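Local coordinates for purine nucleoside phosphorylase (Thermus thermophilus, PDB 1ODK), which probably catalyses the phosphate-dependent cleavage of purine nucleosides, releasing the free base and a pentose 1-phosphate, at residues 17-22 with 59-64; 84-89 with 197-202; 102-107 with 151-156; 135-140 with 226-231. One frame throughout, in Å; residues are numbered along the deposited sequence.

Contacts 1, 2 and 3 join parts of one mixed sheet, whereas contact 4 pairs two helices lying against it. Contact 2 is closest to the middle of the chain; its strand 84-89 also bonds to strand 17-20 of contact 1, and strand 197-202 bonds to segment 102-107 of contact 3; the centres of contacts 2 and 3 lie about 9 Å apart. Backbone hydrogen bonds dominate these three buried contacts; Arg87 of contact 2 also reaches acids outside it, and contact 3 touches other subunits. Contact 4, whose centre lies about 13 Å from the chain centre, relies on apolar packing inside and a water-bridged charged pair toward solvent; its Ala228 and Leu137 press on the sheet strands of contact 2.

Contact 1: 17-22 with 59-64; sequences VLLPGD and SVQTTG
Leu18 grips the neighbouring parallel strand through both of its backbone polar atoms: its N donates to Ser59 O (2.8 Å, 164° at the hydrogen) and its O accepts from Gln61 N at 2.9 Å. Pro20 has no N-H to continue the pattern, and its CD rests against Gln61 O at 3.4 Å instead. Farther along, Thr63 N bonds to Pro20 O at 3.0 Å and Gly64 N to Gly21 O at 3.2 Å. Thr63 OG1 sits between its backbone N and carbonyl carbon (chi1 67°), a rotamer that lets it donate to Gly64 O at 2.8 Å while a water links it to Leu19 O. The methyl CG2 meanwhile meets Leu19 CB at 3.6 Å. Replacing this threonine by alanine would remove the hydroxyl and CG2, which would probably leave the water and Gly64 O without that partner and open a gap beside Leu19. Farther back, the Val60 and Pro20 side chains cross at about a right angle, CG1 against CD, and both pack on Ala26 of helix 23-33. The chemistry thus carries backbone order past the strand ends, probably steadying the Gly21-Asp22 turn ahead of helix 23-33, whose counterpart in related phosphorylases helps form the phosphate pocket.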
loop_
_atom_site.group_PDB
_atom_site.type_symbol
_atom_site.label_atom_id
_atom_site.label_comp_id
_atom_site.label_asym_id
_atom_site.label_seq_id
_atom_site.Cartn_x
_atom_site.Cartn_y
_atom_site.Cartn_z
ATOM N N VAL B 17 -6.206 -32.998 -14.743
ATOM C CA VAL B 17 -7.491 -32.566 -14.199
ATOM C C VAL B 17 -8.057 -31.295 -14.827
ATOM O O VAL B 17 -7.317 -30.344 -15.072
ATOM C CB VAL B 17 -7.351 -32.281 -12.680
ATOM C CG1 VAL B 17 -8.724 -32.125 -12.041
ATOM C CG2 VAL B 17 -6.535 -33.379 -12.011
ATOM N N LEU B 18 -9.364 -31.282 -15.085
ATOM C CA LEU B 18 -10.023 -30.085 -15.608
ATOM C C LEU B 18 -10.687 -29.449 -14.385
ATOM O O LEU B 18 -11.218 -30.158 -13.526
ATOM C CB LEU B 18 -11.093 -30.419 -16.652
ATOM C CG LEU B 18 -10.677 -31.043 -17.991
ATOM C CD1 LEU B 18 -11.781 -30.785 -19.015
ATOM C CD2 LEU B 18 -9.366 -30.458 -18.479
ATOM N N LEU B 19 -10.658 -28.120 -14.313
ATOM C CA LEU B 19 -11.226 -27.399 -13.182
ATOM C C LEU B 19 -12.371 -26.445 -13.511
ATOM O O LEU B 19 -12.157 -25.239 -13.651
ATOM C CB LEU B 19 -10.123 -26.595 -12.474
ATOM C CG LEU B 19 -8.936 -27.369 -11.892
ATOM C CD1 LEU B 19 -7.876 -26.402 -11.375
ATOM C CD2 LEU B 19 -9.422 -28.271 -10.772
ATOM N N PRO B 20 -13.599 -26.964 -13.661
ATOM C CA PRO B 20 -14.680 -26.020 -13.957
ATOM C C PRO B 20 -15.088 -25.391 -12.620
ATOM O O PRO B 20 -14.795 -25.949 -11.568
ATOM C CB PRO B 20 -15.771 -26.912 -14.543
ATOM C CG PRO B 20 -15.555 -28.226 -13.827
ATOM C CD PRO B 20 -14.047 -28.362 -13.806
ATOM N N GLY B 21 -15.736 -24.231 -12.647
ATOM C CA GLY B 21 -16.138 -23.616 -11.390
ATOM C C GLY B 21 -17.490 -24.132 -10.919
ATOM O O GLY B 21 -17.743 -24.293 -9.724
ATOM N N ASP B 22 -18.348 -24.418 -11.889
ATOM C CA ASP B 22 -19.713 -24.889 -11.655
ATOM C C ASP B 22 -19.826 -26.424 -11.554
ATOM O O ASP B 22 -19.455 -27.142 -12.481
ATOM C CB ASP B 22 -20.575 -24.350 -12.802
ATOM C CG ASP B 22 -22.014 -24.807 -12.740
ATOM O OD1 ASP B 22 -22.402 -25.534 -11.800
ATOM O OD2 ASP B 22 -22.766 -24.422 -13.657
ATOM N N SER B 59 -9.478 -36.317 -14.575
ATOM C CA SER B 59 -10.392 -35.958 -13.500
ATOM C C SER B 59 -11.009 -34.599 -13.821
ATOM O O SER B 59 -10.420 -33.800 -14.548
ATOM C CB SER B 59 -9.658 -35.887 -12.159
ATOM O OG SER B 59 -9.263 -37.175 -11.716
ATOM N N VAL B 60 -12.205 -34.359 -13.296
ATOM C CA VAL B 60 -12.920 -33.105 -13.502
ATOM C C VAL B 60 -13.347 -32.697 -12.098
ATOM O O VAL B 60 -14.209 -33.342 -11.498
ATOM C CB VAL B 60 -14.172 -33.311 -14.385
ATOM C CG1 VAL B 60 -14.860 -31.977 -14.636
ATOM C CG2 VAL B 60 -13.779 -33.967 -15.700
ATOM N N GLN B 61 -12.741 -31.632 -11.581
ATOM C CA GLN B 61 -13.012 -31.175 -10.222
ATOM C C GLN B 61 -13.582 -29.765 -10.100
ATOM O O GLN B 61 -12.990 -28.801 -10.574
ATOM C CB GLN B 61 -11.723 -31.266 -9.396
ATOM C CG GLN B 61 -11.832 -30.724 -7.966
ATOM C CD GLN B 61 -12.808 -31.516 -7.116
ATOM O OE1 GLN B 61 -12.668 -32.726 -6.966
ATOM N NE2 GLN B 61 -13.802 -30.832 -6.549
ATOM N N THR B 62 -14.729 -29.666 -9.437
ATOM C CA THR B 62 -15.403 -28.391 -9.205
ATOM C C THR B 62 -14.532 -27.534 -8.288
ATOM O O THR B 62 -14.016 -28.032 -7.289
ATOM C CB THR B 62 -16.756 -28.621 -8.503
ATOM O OG1 THR B 62 -17.586 -29.446 -9.326
ATOM C CG2 THR B 62 -17.451 -27.298 -8.219
ATOM N N THR B 63 -14.374 -26.252 -8.615
ATOM C CA THR B 63 -13.559 -25.359 -7.785
ATOM C C THR B 63 -14.391 -24.378 -6.954
ATOM O O THR B 63 -13.918 -23.854 -5.947
ATOM C CB THR B 63 -12.622 -24.480 -8.627
ATOM O OG1 THR B 63 -13.413 -23.572 -9.399
ATOM C CG2 THR B 63 -11.756 -25.324 -9.560
ATOM N N GLY B 64 -15.623 -24.125 -7.378
ATOM C CA GLY B 64 -16.441 -23.146 -6.683
ATOM C C GLY B 64 -16.063 -21.806 -7.306
ATOM O O GLY B 64 -15.284 -21.777 -8.260
HETATM O O HOH W 1 -12.356 -22.969 -12.082
#

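Contact 2: 84-89 with 197-202; sequences VLVRVG and GAILAV
Arg87 bonds to Gly197 and Ile199 of the parallel strand through its backbone, and to acids through its side chain. Its N donates to Gly197 O at 2.9 Å, and its O accepts from Ile199 N at 3.0 Å. Farther along, Ala201 N bonds to Gly89 O at 2.9 Å. The bonds from Gly89 N to Ile199 O and from Gly197 N to Leu85 O are weak. Val86 turns its own backbone polar atoms to the other neighbouring strand, bonding with Val17 and Leu19. The Arg87 chain runs extended from CG to NE, placing the guanidinium in salt bridges, NE with Glu179 and NH2 with Glu181. Leu200 CD2 lies over one face of that group, 3.5 Å from Arg87 NH2. Glycine suits Gly89's place, since a CB there would come within 2.5 Å of Arg87 NH1. On the other side of the sheet Val88 CG1 meets Ile199 CG2 at 3.8 Å, branched apolar residues suited to lie under helix 214-233. Salt bridges and an apolar cover together probably fix the direction of a buried arginine, whose counterpart in related phosphorylases lies at the phosphate site.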
loop_
_atom_site.group_PDB
_atom_site.type_symbol
_atom_site.label_atom_id
_atom_site.label_comp_id
_atom_site.label_asym_id
_atom_site.label_seq_id
_atom_site.Cartn_x
_atom_site.Cartn_y
_atom_site.Cartn_z
ATOM N N VAL B 84 -1.301 -31.917 -13.747
ATOM C CA VAL B 84 -1.664 -31.028 -14.844
ATOM C C VAL B 84 -3.094 -30.565 -14.576
ATOM O O VAL B 84 -4.027 -31.366 -14.603
ATOM C CB VAL B 84 -1.592 -31.764 -16.202
ATOM C CG1 VAL B 84 -1.986 -30.828 -17.326
ATOM C CG2 VAL B 84 -0.176 -32.296 -16.428
ATOM N N LEU B 85 -3.265 -29.273 -14.309
ATOM C CA LEU B 85 -4.588 -28.743 -14.003
ATOM C C LEU B 85 -4.987 -27.603 -14.921
ATOM O O LEU B 85 -4.319 -26.566 -14.971
ATOM C CB LEU B 85 -4.642 -28.268 -12.544
ATOM C CG LEU B 85 -4.217 -29.295 -11.490
ATOM C CD1 LEU B 85 -2.699 -29.335 -11.415
ATOM C CD2 LEU B 85 -4.783 -28.920 -10.128
ATOM N N VAL B 86 -6.089 -27.795 -15.638
ATOM C CA VAL B 86 -6.564 -26.782 -16.566
ATOM C C VAL B 86 -7.933 -26.240 -16.187
ATOM O O VAL B 86 -8.931 -26.967 -16.182
ATOM C CB VAL B 86 -6.618 -27.337 -18.015
ATOM C CG1 VAL B 86 -7.202 -26.294 -18.968
ATOM C CG2 VAL B 86 -5.213 -27.733 -18.464
ATOM N N ARG B 87 -7.972 -24.956 -15.848
ATOM C CA ARG B 87 -9.233 -24.321 -15.511
ATOM C C ARG B 87 -10.042 -24.120 -16.784
ATOM O O ARG B 87 -9.509 -23.721 -17.819
ATOM C CB ARG B 87 -9.005 -22.956 -14.842
ATOM C CG ARG B 87 -10.268 -22.079 -14.788
ATOM C CD ARG B 87 -10.085 -20.848 -13.904
ATOM N NE ARG B 87 -11.018 -19.771 -14.249
ATOM C CZ ARG B 87 -12.340 -19.846 -14.138
ATOM N NH1 ARG B 87 -12.914 -20.955 -13.680
ATOM N NH2 ARG B 87 -13.091 -18.813 -14.501
ATOM N N VAL B 88 -11.328 -24.436 -16.708
ATOM C CA VAL B 88 -12.235 -24.230 -17.825
ATOM C C VAL B 88 -13.403 -23.488 -17.204
ATOM O O VAL B 88 -14.050 -23.985 -16.282
ATOM C CB VAL B 88 -12.725 -25.559 -18.458
ATOM C CG1 VAL B 88 -11.584 -26.218 -19.221
ATOM C CG2 VAL B 88 -13.266 -26.500 -17.383
ATOM N N GLY B 89 -13.656 -22.279 -17.680
ATOM C CA GLY B 89 -14.747 -21.519 -17.108
ATOM C C GLY B 89 -15.261 -20.432 -18.015
ATOM O O GLY B 89 -14.966 -20.409 -19.212
ATOM N N GLY B 197 -3.014 -24.214 -16.423
ATOM C CA GLY B 197 -3.422 -23.474 -17.595
ATOM C C GLY B 197 -4.875 -23.091 -17.433
ATOM O O GLY B 197 -5.560 -23.580 -16.529
ATOM N N ALA B 198 -5.352 -22.206 -18.298
ATOM C CA ALA B 198 -6.736 -21.781 -18.238
ATOM C C ALA B 198 -7.258 -21.355 -19.597
ATOM O O ALA B 198 -6.589 -20.640 -20.344
ATOM C CB ALA B 198 -6.894 -20.625 -17.235
ATOM N N ILE B 199 -8.453 -21.827 -19.923
ATOM C CA ILE B 199 -9.105 -21.443 -21.157
ATOM C C ILE B 199 -10.507 -21.038 -20.718
ATOM O O ILE B 199 -11.111 -21.688 -19.859
ATOM C CB ILE B 199 -9.141 -22.594 -22.179
ATOM C CG1 ILE B 199 -9.853 -22.120 -23.449
ATOM C CG2 ILE B 199 -9.801 -23.825 -21.574
ATOM C CD1 ILE B 199 -9.748 -23.093 -24.604
ATOM N N LEU B 200 -11.012 -19.946 -21.276
ATOM C CA LEU B 200 -12.327 -19.460 -20.890
ATOM C C LEU B 200 -13.233 -19.216 -22.081
ATOM O O LEU B 200 -12.771 -19.003 -23.197
ATOM C CB LEU B 200 -12.196 -18.142 -20.118
ATOM C CG LEU B 200 -11.270 -18.103 -18.899
ATOM C CD1 LEU B 200 -11.121 -16.669 -18.423
ATOM C CD2 LEU B 200 -11.836 -18.989 -17.785
ATOM N N ALA B 201 -14.531 -19.241 -21.818
ATOM C CA ALA B 201 -15.531 -18.964 -22.836
ATOM C C ALA B 201 -16.220 -17.682 -22.373
ATOM O O ALA B 201 -16.669 -17.598 -21.231
ATOM C CB ALA B 201 -16.538 -20.106 -22.915
ATOM N N VAL B 202 -16.281 -16.677 -23.243
ATOM C CA VAL B 202 -16.935 -15.421 -22.894
ATOM C C VAL B 202 -18.437 -15.667 -22.738
ATOM O O VAL B 202 -19.095 -16.139 -23.663
ATOM C CB VAL B 202 -16.706 -14.349 -23.983
ATOM C CG1 VAL B 202 -17.447 -13.069 -23.622
ATOM C CG2 VAL B 202 -15.224 -14.074 -24.133
#

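Contact 3: 102-107 with 151-156; sequences ELIVAQ and GLVASE
Gly151 carries both backbone bonds of this short parallel pairing with Val105 and Gln107. Its N donates to Val105 O at 3.2 Å, and its O receives Gln107 N at 2.7 Å, the donor standing 40° above the carbonyl plane. Glycine suits this corner because its nearly fully extended backbone (phi 170°) is readily taken up without a side chain. Gln107 packs on it, with CB 3.6 Å from Gly151 O and OE1 3.8 Å from Gly151 CA. With CG anti to the backbone N (chi1 167°) and an extended chain beyond it, Gln107 delivers its amide to the third subunit, NE2 bonding to Pro129 O and OE1 to Arg190 NH2 there. Leu152 follows, its apolar side chain packing on Val128 of that same subunit. Val153 turns back toward strand 103-106: the Val153 and Ile104 side chains slide past each other in opposite directions, CG1 meeting CG2 at 4.0 Å, while Val153 CG2 faces the small Ala106 CB at 4.3 Å. The strand then diverges from its partner. Ala154 packs between strands 108-112 and 175-179, Ser155 OG bonds to Glu179 and to Ser183 N, and Glu156 OE2 is held by Thr162 and by Gln118 of the second subunit. Two backbone bonds at the bends and a few methyl contacts beside them join the strands, consistent with the curl of the sheet here, while a polar glutamine end ties the bend to a neighbouring subunit.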
loop_
_atom_site.group_PDB
_atom_site.type_symbol
_atom_site.label_atom_id
_atom_site.label_comp_id
_atom_site.label_asym_id
_atom_site.label_seq_id
_atom_site.Cartn_x
_atom_site.Cartn_y
_atom_site.Cartn_z
ATOM N N GLU B 102 -16.915 -16.802 -27.591
ATOM C CA GLU B 102 -15.532 -16.798 -28.046
ATOM C C GLU B 102 -14.654 -17.366 -26.929
ATOM O O GLU B 102 -14.986 -17.251 -25.749
ATOM C CB GLU B 102 -15.097 -15.370 -28.389
ATOM C CG GLU B 102 -13.959 -15.298 -29.396
ATOM C CD GLU B 102 -13.637 -13.873 -29.810
ATOM O OE1 GLU B 102 -14.557 -13.025 -29.785
ATOM O OE2 GLU B 102 -12.471 -13.607 -30.174
ATOM N N LEU B 103 -13.542 -17.986 -27.294
ATOM C CA LEU B 103 -12.656 -18.566 -26.296
ATOM C C LEU B 103 -11.449 -17.679 -26.032
ATOM O O LEU B 103 -11.025 -16.905 -26.892
ATOM C CB LEU B 103 -12.174 -19.946 -26.749
ATOM C CG LEU B 103 -13.252 -20.973 -27.110
ATOM C CD1 LEU B 103 -12.584 -22.293 -27.449
ATOM C CD2 LEU B 103 -14.235 -21.148 -25.948
ATOM N N ILE B 104 -10.904 -17.794 -24.829
ATOM C CA ILE B 104 -9.721 -17.036 -24.456
ATOM C C ILE B 104 -8.717 -17.978 -23.815
ATOM O O ILE B 104 -9.033 -18.645 -22.822
ATOM C CB ILE B 104 -10.037 -15.930 -23.426
ATOM C CG1 ILE B 104 -10.956 -14.871 -24.036
ATOM C CG2 ILE B 104 -8.736 -15.289 -22.950
ATOM C CD1 ILE B 104 -11.448 -13.833 -23.021
ATOM N N VAL B 105 -7.526 -18.073 -24.399
ATOM C CA VAL B 105 -6.480 -18.902 -23.809
ATOM C C VAL B 105 -5.704 -17.910 -22.956
ATOM O O VAL B 105 -5.062 -16.999 -23.486
ATOM C CB VAL B 105 -5.533 -19.502 -24.861
ATOM C CG1 VAL B 105 -4.414 -20.271 -24.157
ATOM C CG2 VAL B 105 -6.309 -20.436 -25.784
ATOM N N ALA B 106 -5.775 -18.084 -21.643
ATOM C CA ALA B 106 -5.128 -17.165 -20.715
ATOM C C ALA B 106 -3.610 -17.195 -20.718
ATOM O O ALA B 106 -2.994 -18.147 -20.240
ATOM C CB ALA B 106 -5.654 -17.405 -19.296
ATOM N N GLN B 107 -3.011 -16.132 -21.242
ATOM C CA GLN B 107 -1.557 -16.027 -21.290
ATOM C C GLN B 107 -1.046 -15.621 -19.911
ATOM O O GLN B 107 0.095 -15.910 -19.537
ATOM C CB GLN B 107 -1.143 -14.988 -22.339
ATOM C CG GLN B 107 0.316 -14.570 -22.251
ATOM C CD GLN B 107 0.684 -13.515 -23.279
ATOM O OE1 GLN B 107 -0.134 -12.661 -23.627
ATOM N NE2 GLN B 107 1.924 -13.563 -23.764
ATOM N N GLY B 151 -4.389 -14.022 -24.547
ATOM C CA GLY B 151 -3.934 -12.857 -23.816
ATOM C C GLY B 151 -4.268 -12.844 -22.341
ATOM O O GLY B 151 -4.504 -13.882 -21.718
ATOM N N LEU B 152 -4.297 -11.640 -21.786
ATOM C CA LEU B 152 -4.562 -11.453 -20.369
ATOM C C LEU B 152 -6.013 -11.452 -19.943
ATOM O O LEU B 152 -6.898 -10.996 -20.669
ATOM C CB LEU B 152 -3.965 -10.126 -19.893
ATOM C CG LEU B 152 -2.454 -9.939 -19.852
ATOM C CD1 LEU B 152 -2.153 -8.489 -19.475
ATOM C CD2 LEU B 152 -1.838 -10.911 -18.847
ATOM N N VAL B 153 -6.236 -11.968 -18.738
ATOM C CA VAL B 153 -7.548 -11.933 -18.120
ATOM C C VAL B 153 -7.211 -11.285 -16.785
ATOM O O VAL B 153 -6.036 -11.129 -16.448
ATOM C CB VAL B 153 -8.167 -13.349 -17.869
ATOM C CG1 VAL B 153 -8.453 -14.038 -19.196
ATOM C CG2 VAL B 153 -7.244 -14.195 -16.993
ATOM N N ALA B 154 -8.225 -10.875 -16.042
ATOM C CA ALA B 154 -7.997 -10.289 -14.732
ATOM C C ALA B 154 -8.821 -11.123 -13.764
ATOM O O ALA B 154 -10.010 -11.342 -13.997
ATOM C CB ALA B 154 -8.461 -8.824 -14.706
ATOM N N SER B 155 -8.180 -11.613 -12.706
ATOM C CA SER B 155 -8.864 -12.405 -11.688
ATOM C C SER B 155 -9.246 -11.447 -10.557
ATOM O O SER B 155 -8.376 -10.883 -9.886
ATOM C CB SER B 155 -7.939 -13.506 -11.150
ATOM O OG SER B 155 -7.499 -14.373 -12.185
ATOM N N GLU B 156 -10.545 -11.265 -10.344
ATOM C CA GLU B 156 -11.019 -10.351 -9.308
ATOM C C GLU B 156 -11.781 -11.063 -8.197
ATOM O O GLU B 156 -12.158 -12.229 -8.338
ATOM C CB GLU B 156 -11.925 -9.296 -9.937
ATOM C CG GLU B 156 -13.137 -9.897 -10.606
ATOM C CD GLU B 156 -14.080 -8.855 -11.146
ATOM O OE1 GLU B 156 -15.064 -9.239 -11.806
ATOM O OE2 GLU B 156 -13.836 -7.655 -10.902
#

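Contact 4: 135-140 with 226-231; sequences RALWRR and EVALEA
Leu137 has CG anti to its carbonyl carbon (chi1 -72°), with CD1 continuing the chain and CD2 branching off toward the facing helix, where it meets Ala231 CB at a tight 3.4 Å and also touches Ala228 CA. Arg140 instead bends at chi2 (-54°) and chi3, folding its aliphatic part over the same helix. Its CG lies 3.7 Å from Ala231 N and its CD 3.8 Å from Glu230 CB. Val227 CG1 lies against Leu137 O at 3.6 Å and also touches Arg140 CB. Small residues suit the middle: Ala136 CB faces Ala231 CB at 4.1 Å, consistent with an approach of 8.6 Å between the axes of these two helix segments. On the partly exposed side a water accepts from Arg140 NH1 and donates to Glu230 OE2; the charged atoms themselves do not touch. Each also has a direct partner: Arg140 NE a salt bridge with Glu234, Glu230 OE1 a salt bridge with Lys54 and a hydrogen bond with Tyr53. Leucine and alanine thus serve the buried side, arginine and glutamate the side toward solvent. The two segments cross at 126° and both rest on strand 84-93 through Leu137 and Ala228, an arrangement characteristic of the layered alpha/beta fold of the phosphorylase superfamily, whose central sheet is flanked by helices.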
loop_
_atom_site.group_PDB
_atom_site.type_symbol
_atom_site.label_atom_id
_atom_site.label_comp_id
_atom_site.label_asym_id
_atom_site.label_seq_id
_atom_site.Cartn_x
_atom_site.Cartn_y
_atom_site.Cartn_z
ATOM N N ARG B 135 1.033 -23.485 -24.284
ATOM C CA ARG B 135 1.330 -23.780 -25.681
ATOM C C ARG B 135 0.356 -24.807 -26.264
ATOM O O ARG B 135 -0.132 -24.648 -27.381
ATOM C CB ARG B 135 2.758 -24.307 -25.788
ATOM C CG ARG B 135 3.285 -24.441 -27.197
ATOM C CD ARG B 135 4.667 -25.061 -27.160
ATOM N NE ARG B 135 5.507 -24.584 -28.247
ATOM C CZ ARG B 135 6.780 -24.925 -28.406
ATOM N NH1 ARG B 135 7.360 -25.754 -27.545
ATOM N NH2 ARG B 135 7.476 -24.423 -29.413
ATOM N N ALA B 136 0.082 -25.861 -25.500
ATOM C CA ALA B 136 -0.828 -26.916 -25.938
ATOM C C ALA B 136 -2.258 -26.412 -26.102
ATOM O O ALA B 136 -2.943 -26.789 -27.052
ATOM C CB ALA B 136 -0.790 -28.083 -24.951
ATOM N N LEU B 137 -2.716 -25.572 -25.176
ATOM C CA LEU B 137 -4.068 -25.026 -25.263
ATOM C C LEU B 137 -4.199 -24.149 -26.508
ATOM O O LEU B 137 -5.201 -24.209 -27.226
ATOM C CB LEU B 137 -4.398 -24.205 -24.010
ATOM C CG LEU B 137 -4.632 -24.982 -22.707
ATOM C CD1 LEU B 137 -4.683 -24.017 -21.515
ATOM C CD2 LEU B 137 -5.938 -25.774 -22.822
ATOM N N TRP B 138 -3.177 -23.337 -26.764
ATOM C CA TRP B 138 -3.174 -22.454 -27.927
ATOM C C TRP B 138 -3.185 -23.294 -29.209
ATOM O O TRP B 138 -3.983 -23.053 -30.120
ATOM C CB TRP B 138 -1.924 -21.568 -27.892
ATOM C CG TRP B 138 -1.932 -20.416 -28.855
ATOM C CD1 TRP B 138 -2.802 -20.205 -29.889
ATOM C CD2 TRP B 138 -0.995 -19.330 -28.891
ATOM N NE1 TRP B 138 -2.462 -19.056 -30.566
ATOM C CE2 TRP B 138 -1.357 -18.500 -29.975
ATOM C CE3 TRP B 138 0.118 -18.982 -28.111
ATOM C CZ2 TRP B 138 -0.645 -17.337 -30.303
ATOM C CZ3 TRP B 138 0.830 -17.824 -28.436
ATOM C CH2 TRP B 138 0.443 -17.016 -29.524
ATOM N N ARG B 139 -2.298 -24.281 -29.272
ATOM C CA ARG B 139 -2.208 -25.155 -30.439
ATOM C C ARG B 139 -3.504 -25.907 -30.727
ATOM O O ARG B 139 -3.910 -26.038 -31.887
ATOM C CB ARG B 139 -1.070 -26.160 -30.260
ATOM C CG ARG B 139 0.298 -25.564 -30.512
ATOM C CD ARG B 139 1.404 -26.546 -30.189
ATOM N NE ARG B 139 2.717 -25.997 -30.514
ATOM C CZ ARG B 139 3.867 -26.583 -30.201
ATOM N NH1 ARG B 139 3.867 -27.740 -29.552
ATOM N NH2 ARG B 139 5.018 -26.015 -30.543
ATOM N N ARG B 140 -4.146 -26.412 -29.682
ATOM C CA ARG B 140 -5.395 -27.143 -29.871
ATOM C C ARG B 140 -6.519 -26.204 -30.306
ATOM O O ARG B 140 -7.355 -26.571 -31.132
ATOM C CB ARG B 140 -5.787 -27.880 -28.585
ATOM C CG ARG B 140 -4.871 -29.045 -28.206
ATOM C CD ARG B 140 -4.731 -30.049 -29.353
ATOM N NE ARG B 140 -3.532 -29.799 -30.152
ATOM C CZ ARG B 140 -3.395 -30.129 -31.434
ATOM N NH1 ARG B 140 -4.387 -30.726 -32.083
ATOM N NH2 ARG B 140 -2.258 -29.861 -32.069
ATOM N N GLU B 226 -13.471 -29.322 -25.033
ATOM C CA GLU B 226 -12.831 -30.161 -26.040
ATOM C C GLU B 226 -11.372 -29.728 -26.199
ATOM O O GLU B 226 -10.469 -30.564 -26.288
ATOM C CB GLU B 226 -13.556 -30.031 -27.381
ATOM C CG GLU B 226 -12.972 -30.903 -28.484
ATOM C CD GLU B 226 -13.692 -30.737 -29.810
ATOM O OE1 GLU B 226 -13.376 -31.494 -30.753
ATOM O OE2 GLU B 226 -14.569 -29.852 -29.913
ATOM N N VAL B 227 -11.142 -28.418 -26.240
ATOM C CA VAL B 227 -9.780 -27.908 -26.378
ATOM C C VAL B 227 -8.941 -28.326 -25.176
ATOM O O VAL B 227 -7.818 -28.811 -25.326
ATOM C CB VAL B 227 -9.758 -26.364 -26.496
ATOM C CG1 VAL B 227 -8.332 -25.850 -26.374
ATOM C CG2 VAL B 227 -10.342 -25.937 -27.840
ATOM N N ALA B 228 -9.494 -28.150 -23.980
ATOM C CA ALA B 228 -8.777 -28.499 -22.758
ATOM C C ALA B 228 -8.444 -29.990 -22.668
ATOM O O ALA B 228 -7.329 -30.355 -22.305
ATOM C CB ALA B 228 -9.586 -28.064 -21.534
ATOM N N LEU B 229 -9.407 -30.847 -22.992
ATOM C CA LEU B 229 -9.180 -32.292 -22.928
ATOM C C LEU B 229 -8.069 -32.690 -23.890
ATOM O O LEU B 229 -7.156 -33.437 -23.531
ATOM C CB LEU B 229 -10.474 -33.050 -23.261
ATOM C CG LEU B 229 -11.544 -33.008 -22.162
ATOM C CD1 LEU B 229 -12.872 -33.500 -22.704
ATOM C CD2 LEU B 229 -11.099 -33.858 -20.981
ATOM N N GLU B 230 -8.149 -32.182 -25.114
ATOM C CA GLU B 230 -7.138 -32.469 -26.121
ATOM C C GLU B 230 -5.768 -31.971 -25.667
ATOM O O GLU B 230 -4.749 -32.638 -25.867
ATOM C CB GLU B 230 -7.521 -31.805 -27.442
ATOM C CG GLU B 230 -8.708 -32.459 -28.118
ATOM C CD GLU B 230 -8.413 -33.894 -28.509
ATOM O OE1 GLU B 230 -9.143 -34.803 -28.064
ATOM O OE2 GLU B 230 -7.442 -34.112 -29.262
ATOM N N ALA B 231 -5.754 -30.800 -25.043
ATOM C CA ALA B 231 -4.518 -30.196 -24.565
ATOM C C ALA B 231 -3.824 -30.974 -23.446
ATOM O O ALA B 231 -2.605 -31.166 -23.488
ATOM C CB ALA B 231 -4.790 -28.755 -24.106
HETATM O O HOH W 2 -6.322 -32.128 -31.067
#